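Local coordinates for protein laminin subunit ALPHA-1 (Mus musculus, PDB 2JD4) that probably helps to attach laminin-111 to cell surfaces in basement membranes through its metal-binding LG4-5 domain pair, at residues A[250-262]-A[269-281]. The protein carries 4 engineered substitutions. Sequence-based numbering, arbitrary orientation.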
ATOM      1  N   LEU A 250      -1.462 -20.869  -2.483  1.00 24.01           N
ATOM      2  CA  LEU A 250      -0.022 -20.712  -2.288  1.00 22.45           C
ATOM      3  C   LEU A 250       0.172 -20.603  -0.774  1.00 23.24           C
ATOM      4  O   LEU A 250      -0.444 -19.753  -0.127  1.00 23.28           O
ATOM      5  CB  LEU A 250       0.459 -19.432  -2.975  1.00 26.56           C
ATOM      6  CG  LEU A 250       1.919 -19.328  -3.417  1.00 32.91           C
ATOM      7  CD1 LEU A 250       2.198 -20.362  -4.499  1.00 29.20           C
ATOM      8  CD2 LEU A 250       2.192 -17.923  -3.956  1.00 34.72           C
ATOM      9  N   GLU A 251       1.016 -21.458  -0.207  1.00 22.42           N
ATOM     10  CA  GLU A 251       1.238 -21.455   1.235  1.00 21.52           C
ATOM     11  C   GLU A 251       2.607 -21.983   1.644  1.00 25.01           C
ATOM     12  O   GLU A 251       3.276 -22.682   0.880  1.00 23.36           O
ATOM     13  CB  GLU A 251       0.157 -22.301   1.925  1.00 24.87           C
ATOM     14  CG  GLU A 251      -0.153 -23.599   1.185  1.00 21.84           C
ATOM     15  CD  GLU A 251      -1.104 -24.537   1.932  1.00 25.98           C
ATOM     16  OE1 GLU A 251      -1.946 -24.070   2.731  1.00 22.96           O
ATOM     17  OE2 GLU A 251      -1.018 -25.761   1.696  1.00 26.64           O
ATOM     18  N   ILE A 252       3.012 -21.626   2.860  1.00 23.45           N
ATOM     19  CA  ILE A 252       4.279 -22.069   3.430  1.00 24.62           C
ATOM     20  C   ILE A 252       3.919 -23.045   4.550  1.00 24.01           C
ATOM     21  O   ILE A 252       3.246 -22.672   5.505  1.00 24.73           O
ATOM     22  CB  ILE A 252       5.077 -20.884   4.045  1.00 28.12           C
ATOM     23  CG1 ILE A 252       5.400 -19.846   2.966  1.00 28.99           C
ATOM     24  CG2 ILE A 252       6.355 -21.395   4.675  1.00 29.95           C
ATOM     25  CD1 ILE A 252       6.198 -18.655   3.480  1.00 36.34           C
ATOM     26  N   VAL A 253       4.348 -24.295   4.418  1.00 25.25           N
ATOM     27  CA  VAL A 253       4.070 -25.315   5.426  1.00 26.28           C
ATOM     28  C   VAL A 253       5.369 -26.030   5.797  1.00 26.12           C
ATOM     29  O   VAL A 253       5.990 -26.684   4.960  1.00 25.24           O
ATOM     30  CB  VAL A 253       3.052 -26.357   4.898  1.00 29.18           C
ATOM     31  CG1 VAL A 253       2.830 -27.452   5.936  1.00 28.14           C
ATOM     32  CG2 VAL A 253       1.735 -25.669   4.568  1.00 28.53           C
ATOM     33  N   ASP A 254       5.776 -25.881   7.053  1.00 29.12           N
ATOM     34  CA  ASP A 254       6.995 -26.499   7.564  1.00 30.97           C
ATOM     35  C   ASP A 254       8.249 -26.122   6.782  1.00 30.34           C
ATOM     36  O   ASP A 254       9.096 -26.974   6.502  1.00 31.00           O
ATOM     37  CB  ASP A 254       6.843 -28.022   7.591  1.00 36.91           C
ATOM     38  CG  ASP A 254       5.719 -28.476   8.499  1.00 43.74           C
ATOM     39  OD1 ASP A 254       5.668 -28.015   9.661  1.00 46.82           O
ATOM     40  OD2 ASP A 254       4.887 -29.295   8.054  1.00 49.52           O
ATOM     41  N   GLY A 255       8.367 -24.846   6.432  1.00 26.69           N
ATOM     42  CA  GLY A 255       9.538 -24.387   5.708  1.00 26.91           C
ATOM     43  C   GLY A 255       9.530 -24.589   4.204  1.00 27.27           C
ATOM     44  O   GLY A 255      10.466 -24.177   3.522  1.00 30.89           O
ATOM     45  N   LYS A 256       8.488 -25.220   3.676  1.00 25.54           N
ATOM     46  CA  LYS A 256       8.395 -25.444   2.235  1.00 27.81           C
ATOM     47  C   LYS A 256       7.268 -24.622   1.621  1.00 27.17           C
ATOM     48  O   LYS A 256       6.303 -24.279   2.297  1.00 27.79           O
ATOM     49  CB  LYS A 256       8.148 -26.928   1.946  1.00 32.47           C
ATOM     50  CG  LYS A 256       9.332 -27.826   2.268  1.00 38.05           C
ATOM     51  CD  LYS A 256       8.891 -29.114   2.942  1.00 43.62           C
ATOM     52  CE  LYS A 256       7.883 -29.880   2.105  1.00 44.90           C
ATOM     53  NZ  LYS A 256       7.481 -31.145   2.783  1.00 52.62           N
ATOM     54  N   VAL A 257       7.397 -24.309   0.336  1.00 25.15           N
ATOM     55  CA  VAL A 257       6.372 -23.552  -0.364  1.00 27.15           C
ATOM     56  C   VAL A 257       5.578 -24.511  -1.249  1.00 28.46           C
ATOM     57  O   VAL A 257       6.161 -25.292  -2.011  1.00 27.94           O
ATOM     58  CB  VAL A 257       6.991 -22.436  -1.233  1.00 25.39           C
ATOM     59  CG1 VAL A 257       5.903 -21.712  -2.015  1.00 24.87           C
ATOM     60  CG2 VAL A 257       7.734 -21.445  -0.349  1.00 24.96           C
ATOM     61  N   LEU A 258       4.253 -24.454  -1.131  1.00 26.67           N
ATOM     62  CA  LEU A 258       3.366 -25.310  -1.910  1.00 25.76           C
ATOM     63  C   LEU A 258       2.433 -24.481  -2.785  1.00 26.17           C
ATOM     64  O   LEU A 258       1.878 -23.468  -2.344  1.00 23.01           O
ATOM     65  CB  LEU A 258       2.522 -26.186  -0.983  1.00 27.38           C
ATOM     66  CG  LEU A 258       3.241 -26.954   0.125  1.00 31.65           C
ATOM     67  CD1 LEU A 258       2.226 -27.765   0.928  1.00 29.73           C
ATOM     68  CD2 LEU A 258       4.302 -27.863  -0.479  1.00 31.65           C
ATOM     69  N   PHE A 259       2.272 -24.927  -4.027  1.00 22.10           N
ATOM     70  CA  PHE A 259       1.405 -24.280  -5.002  1.00 26.44           C
ATOM     71  C   PHE A 259       0.402 -25.346  -5.449  1.00 27.98           C
ATOM     72  O   PHE A 259       0.758 -26.256  -6.197  1.00 27.80           O
ATOM     73  CB  PHE A 259       2.252 -23.785  -6.183  1.00 21.77           C
ATOM     74  CG  PHE A 259       1.460 -23.168  -7.308  1.00 23.29           C
ATOM     75  CD1 PHE A 259       0.312 -22.427  -7.058  1.00 19.53           C
ATOM     76  CD2 PHE A 259       1.910 -23.278  -8.619  1.00 24.42           C
ATOM     77  CE1 PHE A 259      -0.375 -21.802  -8.095  1.00 26.88           C
ATOM     78  CE2 PHE A 259       1.233 -22.656  -9.669  1.00 24.14           C
ATOM     79  CZ  PHE A 259       0.088 -21.916  -9.407  1.00 26.81           C
ATOM     80  N   HIS A 260      -0.835 -25.244  -4.962  1.00 28.59           N
ATOM     81  CA  HIS A 260      -1.889 -26.204  -5.297  1.00 25.55           C
ATOM     82  C   HIS A 260      -2.822 -25.648  -6.355  1.00 25.92           C
ATOM     83  O   HIS A 260      -3.117 -24.456  -6.375  1.00 26.23           O
ATOM     84  CB  HIS A 260      -2.746 -26.534  -4.074  1.00 25.60           C
ATOM     85  CG  HIS A 260      -1.966 -26.944  -2.866  1.00 22.20           C
ATOM     86  ND1 HIS A 260      -1.269 -28.130  -2.794  1.00 22.31           N
ATOM     87  CD2 HIS A 260      -1.791 -26.329  -1.671  1.00 17.67           C
ATOM     88  CE1 HIS A 260      -0.696 -28.229  -1.608  1.00 19.51           C
ATOM     89  NE2 HIS A 260      -0.998 -27.148  -0.908  1.00 17.99           N
ATOM     90  N   VAL A 261      -3.314 -26.525  -7.218  1.00 26.49           N
ATOM     91  CA  VAL A 261      -4.242 -26.122  -8.258  1.00 23.28           C
ATOM     92  C   VAL A 261      -5.248 -27.246  -8.484  1.00 26.84           C
ATOM     93  O   VAL A 261      -4.885 -28.421  -8.459  1.00 25.13           O
ATOM     94  CB  VAL A 261      -3.499 -25.835  -9.581  1.00 29.14           C
ATOM     95  CG1 VAL A 261      -4.488 -25.719 -10.730  1.00 23.49           C
ATOM     96  CG2 VAL A 261      -2.698 -24.545  -9.453  1.00 28.86           C
ATOM     97  N   ASN A 262      -6.514 -26.887  -8.675  1.00 26.41           N
ATOM     98  CA  ASN A 262      -7.550 -27.886  -8.932  1.00 28.78           C
ATOM     99  C   ASN A 262      -8.483 -27.375 -10.018  1.00 27.59           C
ATOM    100  O   ASN A 262      -9.220 -26.409  -9.814  1.00 26.40           O
ATOM    101  CB  ASN A 262      -8.359 -28.188  -7.669  1.00 27.68           C
ATOM    102  CG  ASN A 262      -9.231 -29.422  -7.826  1.00 29.68           C
ATOM    103  OD1 ASN A 262      -9.911 -29.582  -8.838  1.00 26.87           O
ATOM    104  ND2 ASN A 262      -9.217 -30.300  -6.824  1.00 26.49           N
ATOM    105  N   THR A 269      -0.214 -30.542  -7.178  1.00 30.04           N
ATOM    106  CA  THR A 269       0.688 -29.799  -6.300  1.00 31.54           C
ATOM    107  C   THR A 269       2.171 -29.743  -6.669  1.00 34.65           C
ATOM    108  O   THR A 269       2.802 -30.773  -6.916  1.00 36.76           O
ATOM    109  CB  THR A 269       0.591 -30.357  -4.865  1.00 30.32           C
ATOM    110  OG1 THR A 269      -0.741 -30.173  -4.375  1.00 29.48           O
ATOM    111  CG2 THR A 269       1.578 -29.658  -3.936  1.00 33.37           C
ATOM    112  N   ALA A 270       2.718 -28.526  -6.688  1.00 33.33           N
ATOM    113  CA  ALA A 270       4.136 -28.303  -6.962  1.00 32.43           C
ATOM    114  C   ALA A 270       4.755 -27.926  -5.615  1.00 32.90           C
ATOM    115  O   ALA A 270       4.319 -26.967  -4.975  1.00 34.47           O
ATOM    116  CB  ALA A 270       4.312 -27.169  -7.956  1.00 34.73           C
ATOM    117  N   THR A 271       5.773 -28.666  -5.189  1.00 31.45           N
ATOM    118  CA  THR A 271       6.405 -28.422  -3.896  1.00 33.20           C
ATOM    119  C   THR A 271       7.875 -28.009  -3.965  1.00 35.33           C
ATOM    120  O   THR A 271       8.684 -28.671  -4.619  1.00 32.26           O
ATOM    121  CB  THR A 271       6.294 -29.682  -3.005  1.00 34.30           C
ATOM    122  OG1 THR A 271       4.914 -29.968  -2.750  1.00 36.88           O
ATOM    123  CG2 THR A 271       7.018 -29.484  -1.692  1.00 30.81           C
ATOM    124  N   TYR A 272       8.211 -26.916  -3.280  1.00 35.38           N
ATOM    125  CA  TYR A 272       9.586 -26.421  -3.237  1.00 36.88           C
ATOM    126  C   TYR A 272      10.177 -26.563  -1.838  1.00 38.34           C
ATOM    127  O   TYR A 272       9.700 -25.940  -0.889  1.00 34.10           O
ATOM    128  CB  TYR A 272       9.663 -24.944  -3.639  1.00 38.38           C
ATOM    129  CG  TYR A 272      11.041 -24.347  -3.415  1.00 40.39           C
ATOM    130  CD1 TYR A 272      12.136 -24.770  -4.169  1.00 41.76           C
ATOM    131  CD2 TYR A 272      11.258 -23.396  -2.415  1.00 41.96           C
ATOM    132  CE1 TYR A 272      13.417 -24.267  -3.935  1.00 43.32           C
ATOM    133  CE2 TYR A 272      12.536 -22.885  -2.171  1.00 42.04           C
ATOM    134  CZ  TYR A 272      13.609 -23.325  -2.936  1.00 44.59           C
ATOM    135  OH  TYR A 272      14.871 -22.825  -2.705  1.00 43.05           O
ATOM    136  N   GLN A 273      11.219 -27.378  -1.711  1.00 40.43           N
ATOM    137  CA  GLN A 273      11.868 -27.562  -0.420  1.00 44.39           C
ATOM    138  C   GLN A 273      13.326 -27.131  -0.501  1.00 45.71           C
ATOM    139  O   GLN A 273      14.104 -27.685  -1.276  1.00 45.78           O
ATOM    140  CB  GLN A 273      11.787 -29.022   0.026  1.00 49.37           C
ATOM    141  CG  GLN A 273      12.507 -29.293   1.338  1.00 54.15           C
ATOM    142  CD  GLN A 273      12.126 -30.621   1.948  1.00 57.76           C
ATOM    143  OE1 GLN A 273      12.266 -31.670   1.319  1.00 59.76           O
ATOM    144  NE2 GLN A 273      11.638 -30.586   3.183  1.00 60.55           N
ATOM    145  N   PRO A 274      13.714 -26.126   0.299  1.00 46.88           N
ATOM    146  CA  PRO A 274      15.090 -25.618   0.317  1.00 47.71           C
ATOM    147  C   PRO A 274      16.064 -26.573   1.011  1.00 48.60           C
ATOM    148  O   PRO A 274      15.649 -27.440   1.781  1.00 46.59           O
ATOM    149  CB  PRO A 274      14.950 -24.293   1.058  1.00 47.14           C
ATOM    150  CG  PRO A 274      13.870 -24.598   2.054  1.00 48.65           C
ATOM    151  CD  PRO A 274      12.855 -25.350   1.212  1.00 46.38           C
ATOM    152  N   ARG A 275      17.355 -26.399   0.736  1.00 51.21           N
ATOM    153  CA  ARG A 275      18.399 -27.238   1.323  1.00 53.50           C
ATOM    154  C   ARG A 275      18.305 -27.260   2.846  1.00 52.77           C
ATOM    155  O   ARG A 275      18.435 -28.313   3.471  1.00 52.20           O
ATOM    156  CB  ARG A 275      19.785 -26.728   0.920  1.00 56.67           C
ATOM    157  CG  ARG A 275      19.950 -26.411  -0.557  1.00 61.34           C
ATOM    158  CD  ARG A 275      21.411 -26.111  -0.880  1.00 65.79           C
ATOM    159  NE  ARG A 275      21.570 -25.368  -2.128  1.00 68.00           N
ATOM    160  CZ  ARG A 275      21.202 -24.100  -2.295  1.00 68.74           C
ATOM    161  NH1 ARG A 275      20.652 -23.428  -1.290  1.00 68.86           N
ATOM    162  NH2 ARG A 275      21.388 -23.501  -3.463  1.00 67.47           N
ATOM    163  N   ALA A 276      18.091 -26.089   3.437  1.00 52.49           N
ATOM    164  CA  ALA A 276      17.975 -25.973   4.886  1.00 52.28           C
ATOM    165  C   ALA A 276      16.520 -25.718   5.259  1.00 52.31           C
ATOM    166  O   ALA A 276      15.816 -24.979   4.572  1.00 52.38           O
ATOM    167  CB  ALA A 276      18.854 -24.835   5.392  1.00 53.66           C
ATOM    168  N   ALA A 277      16.076 -26.331   6.353  1.00 51.32           N
ATOM    169  CA  ALA A 277      14.702 -26.181   6.820  1.00 49.85           C
ATOM    170  C   ALA A 277      14.350 -24.738   7.179  1.00 47.76           C
ATOM    171  O   ALA A 277      13.243 -24.275   6.913  1.00 47.55           O
ATOM    172  CB  ALA A 277      14.464 -27.087   8.026  1.00 49.30           C
ATOM    173  N   ARG A 278      15.299 -24.031   7.782  1.00 46.54           N
ATOM    174  CA  ARG A 278      15.080 -22.647   8.190  1.00 44.44           C
ATOM    175  C   ARG A 278      15.499 -21.617   7.140  1.00 40.35           C
ATOM    176  O   ARG A 278      15.458 -20.413   7.394  1.00 39.77           O
ATOM    177  CB  ARG A 278      15.821 -22.386   9.503  1.00 44.80           C
ATOM    178  CG  ARG A 278      17.282 -22.809   9.479  1.00 50.62           C
ATOM    179  CD  ARG A 278      18.156 -21.811   8.740  1.00 52.81           C
ATOM    180  NE  ARG A 278      19.465 -22.367   8.408  1.00 60.01           N
ATOM    181  CZ  ARG A 278      20.309 -22.892   9.293  1.00 64.16           C
ATOM    182  NH1 ARG A 278      19.988 -22.939  10.579  1.00 63.91           N
ATOM    183  NH2 ARG A 278      21.478 -23.371   8.888  1.00 64.87           N
ATOM    184  N   ALA A 279      15.885 -22.090   5.961  1.00 36.75           N
ATOM    185  CA  ALA A 279      16.329 -21.204   4.889  1.00 35.36           C
ATOM    186  C   ALA A 279      15.365 -20.066   4.570  1.00 34.73           C
ATOM    187  O   ALA A 279      15.780 -18.912   4.434  1.00 34.58           O
ATOM    188  CB  ALA A 279      16.600 -22.013   3.628  1.00 36.77           C
ATOM    189  N   LEU A 280      14.079 -20.382   4.456  1.00 34.12           N
ATOM    190  CA  LEU A 280      13.080 -19.371   4.118  1.00 32.74           C
ATOM    191  C   LEU A 280      12.626 -18.466   5.262  1.00 31.00           C
ATOM    192  O   LEU A 280      12.086 -17.386   5.014  1.00 31.98           O
ATOM    193  CB  LEU A 280      11.861 -20.037   3.467  1.00 33.02           C
ATOM    194  CG  LEU A 280      12.120 -20.742   2.131  1.00 30.77           C
ATOM    195  CD1 LEU A 280      10.818 -21.313   1.587  1.00 33.25           C
ATOM    196  CD2 LEU A 280      12.718 -19.762   1.133  1.00 30.38           C
ATOM    197  N   CYS A 281      12.832 -18.887   6.506  1.00 28.24           N
ATOM    198  CA  CYS A 281      12.425 -18.051   7.633  1.00 28.50           C
ATOM    199  C   CYS A 281      13.628 -17.311   8.212  1.00 27.70           C
ATOM    200  O   CYS A 281      13.726 -17.100   9.425  1.00 26.31           O
ATOM    201  CB  CYS A 281      11.727 -18.897   8.711  1.00 25.25           C
ATOM    202  SG  CYS A 281      12.741 -20.143   9.572  1.00 29.69           S
TER
HETATM  203  O   HOH W   1      12.676 -22.844   4.796  1.00 31.72           O
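V257 and F259 pair with Y272 and A270 in an antiparallel hairpin of the second laminin G domain, a concanavalin-like beta sandwich; the N-to-C directions of the short segments 256-262 and 269-272 differ by 174°. Both pairs are hydrogen-bonded reciprocally: Y272 N to V257 O (2.9 Å) and V257 N to Y272 O (3.1 Å), then A270 N to F259 O and F259 N to A270 O (both 3.0 Å). This face lies against strand 296-301, V257 on L299, F259 on I297 and Y272 on V301.

On the other face, L258 CD2 lies alongside T271, tight at 3.4 Å from CG2. H260 ND1 and T269 OG1 share a 2.6 Å hydrogen bond in the ring plane (160°), and H260 NE2 donates to E251 OE2 (3.0 Å) from above the carboxylate plane. With CG anti to the carbonyl carbon (chi1 -51°), the imidazole spans three strands. A leucine in place of H260 would probably leave T269 OG1 and E251 OE2 without this bridging partner.

Beyond the strands, a water donates to G255 O and A277 O and accepts from L280 N, while L280 CD1 packs 3.6 Å from V257 CG2. Because both ring nitrogens are engaged, the imidazole's flip is probably fixed, and E251, also bonded to S339 and S340, would tend to polarise it.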